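Local coordinates for erythromycin dehydratase (PDB 3EL6), which probably dehydrates beta-hydroxyacyl chains carried by an acyl carrier protein, as a double-hotdog dehydratase domain of the erythromycin polyketide synthase, at residues Ile177-Asp180 with Asp181-Asp184. Sequence-based numbering, arbitrary orientation.
Sequences IPLD and DHYD
A type I beta turn from Leu179 to His182 leads the chain into helix 182-188, a compact example of how a loop leaving an edge strand is folded into a helix start on the surface of a double-hotdog domain. The turn is closed by one backbone hydrogen bond, His182 N to Leu179 O at 2.9 Å, with a fairly straight N-H...O angle of 160°. Asp180 and Asp181 fill the two corner positions. Alongside the backbone bond, His182 CB lies 3.2 Å from Leu179 O, and Leu179 CD2 reaches the same CB at 4.3 Å, a loose apolar touch; that methyl meets the imidazole obliquely. With CG anti to the backbone N (chi1 176°), the His182 ring is carried away from the turn, and the His182 and Leu179 side chains both touch Leu239. The imidazole also meets its neighbour in sequence: His182 CD2 sits over the centre of the Tyr183 ring, 3.6 Å above its plane. Tyr183 OH in turn hydrogen-bonds Gln235 and the backbone N of Leu200, tying the first turn of the helix to the body of the domain. Asp181 occupies the N-cap position, yet its carboxylate makes no capping bond. A water bridges the entry instead, donating to Asp180 O at 2.6 Å and accepting a weak bond from Asp184 N at 3.3 Å. The water thus satisfies Asp180 O and, weakly, Asp184 N, a first-turn N-H that the Asp181 side chain does not cap, while the carboxylates of Asp181 and Asp184, both near the helix start, would probably be favoured by the positive end of its dipole.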
loop_
_atom_site.group_PDB
_atom_site.type_symbol
_atom_site.label_atom_id
_atom_site.label_comp_id
_atom_site.label_asym_id
_atom_site.label_seq_id
_atom_site.Cartn_x
_atom_site.Cartn_y
_atom_site.Cartn_z
ATOM N N ILE A 177 36.774 -25.063 18.009
ATOM C CA ILE A 177 35.571 -25.654 18.565
ATOM C C ILE A 177 35.222 -26.868 17.719
ATOM O O ILE A 177 34.882 -26.723 16.525
ATOM C CB ILE A 177 34.376 -24.661 18.518
ATOM C CG1 ILE A 177 34.761 -23.342 19.219
ATOM C CG2 ILE A 177 33.154 -25.337 19.141
ATOM C CD1 ILE A 177 33.640 -22.241 19.211
ATOM N N PRO A 178 35.361 -28.079 18.277
ATOM C CA PRO A 178 35.045 -29.208 17.357
ATOM C C PRO A 178 33.529 -29.238 17.004
ATOM O O PRO A 178 32.709 -29.084 17.895
ATOM C CB PRO A 178 35.402 -30.456 18.206
ATOM C CG PRO A 178 36.504 -29.939 19.139
ATOM C CD PRO A 178 36.025 -28.543 19.518
ATOM N N LEU A 179 33.191 -29.429 15.735
ATOM C CA LEU A 179 31.775 -29.320 15.291
ATOM C C LEU A 179 31.104 -30.674 15.003
ATOM O O LEU A 179 29.936 -30.731 14.628
ATOM C CB LEU A 179 31.694 -28.430 14.053
ATOM C CG LEU A 179 31.993 -26.930 14.316
ATOM C CD1 LEU A 179 32.116 -26.123 13.002
ATOM C CD2 LEU A 179 30.934 -26.367 15.242
ATOM N N ASP A 180 31.830 -31.773 15.211
ATOM C CA ASP A 180 31.383 -33.082 14.725
ATOM C C ASP A 180 29.957 -33.489 15.094
ATOM O O ASP A 180 29.154 -33.860 14.214
ATOM C CB ASP A 180 32.433 -34.149 15.058
ATOM C CG ASP A 180 33.831 -33.624 14.829
ATOM O OD1 ASP A 180 34.492 -33.137 15.794
ATOM O OD2 ASP A 180 34.234 -33.605 13.640
ATOM N N ASP A 181 29.591 -33.442 16.354
ATOM C CA ASP A 181 28.205 -33.824 16.617
ATOM C C ASP A 181 27.347 -32.599 16.942
ATOM O O ASP A 181 26.362 -32.690 17.672
ATOM C CB ASP A 181 28.128 -34.831 17.756
ATOM C CG ASP A 181 28.936 -34.389 18.950
ATOM O OD1 ASP A 181 28.721 -33.216 19.392
ATOM O OD2 ASP A 181 29.796 -35.204 19.415
ATOM N N HIS A 182 27.754 -31.449 16.421
ATOM C CA HIS A 182 27.002 -30.214 16.710
ATOM C C HIS A 182 25.536 -30.365 16.295
ATOM O O HIS A 182 24.650 -30.133 17.101
ATOM C CB HIS A 182 27.647 -29.007 15.997
ATOM C CG HIS A 182 26.871 -27.734 16.179
ATOM N ND1 HIS A 182 26.888 -27.018 17.352
ATOM C CD2 HIS A 182 25.992 -27.100 15.363
ATOM C CE1 HIS A 182 26.088 -25.962 17.241
ATOM N NE2 HIS A 182 25.532 -25.991 16.039
ATOM N N TYR A 183 25.288 -30.757 15.042
ATOM C CA TYR A 183 23.912 -30.802 14.503
ATOM C C TYR A 183 23.147 -32.014 15.036
ATOM O O TYR A 183 21.922 -31.963 15.237
ATOM C CB TYR A 183 23.905 -30.724 12.964
ATOM C CG TYR A 183 24.268 -29.323 12.480
ATOM C CD1 TYR A 183 23.370 -28.255 12.661
ATOM C CD2 TYR A 183 25.528 -29.055 11.927
ATOM C CE1 TYR A 183 23.716 -26.945 12.274
ATOM C CE2 TYR A 183 25.888 -27.739 11.531
ATOM C CZ TYR A 183 24.958 -26.705 11.709
ATOM O OH TYR A 183 25.306 -25.453 11.329
ATOM N N ASP A 184 23.893 -33.095 15.303
ATOM C CA ASP A 184 23.320 -34.283 15.962
ATOM C C ASP A 184 22.808 -33.914 17.337
ATOM O O ASP A 184 21.664 -34.198 17.681
ATOM C CB ASP A 184 24.352 -35.407 16.082
ATOM C CG ASP A 184 24.748 -35.994 14.734
ATOM O OD1 ASP A 184 23.890 -36.029 13.827
ATOM O OD2 ASP A 184 25.933 -36.434 14.580
HETATM O O HOH W 1 26.635 -33.546 13.467
#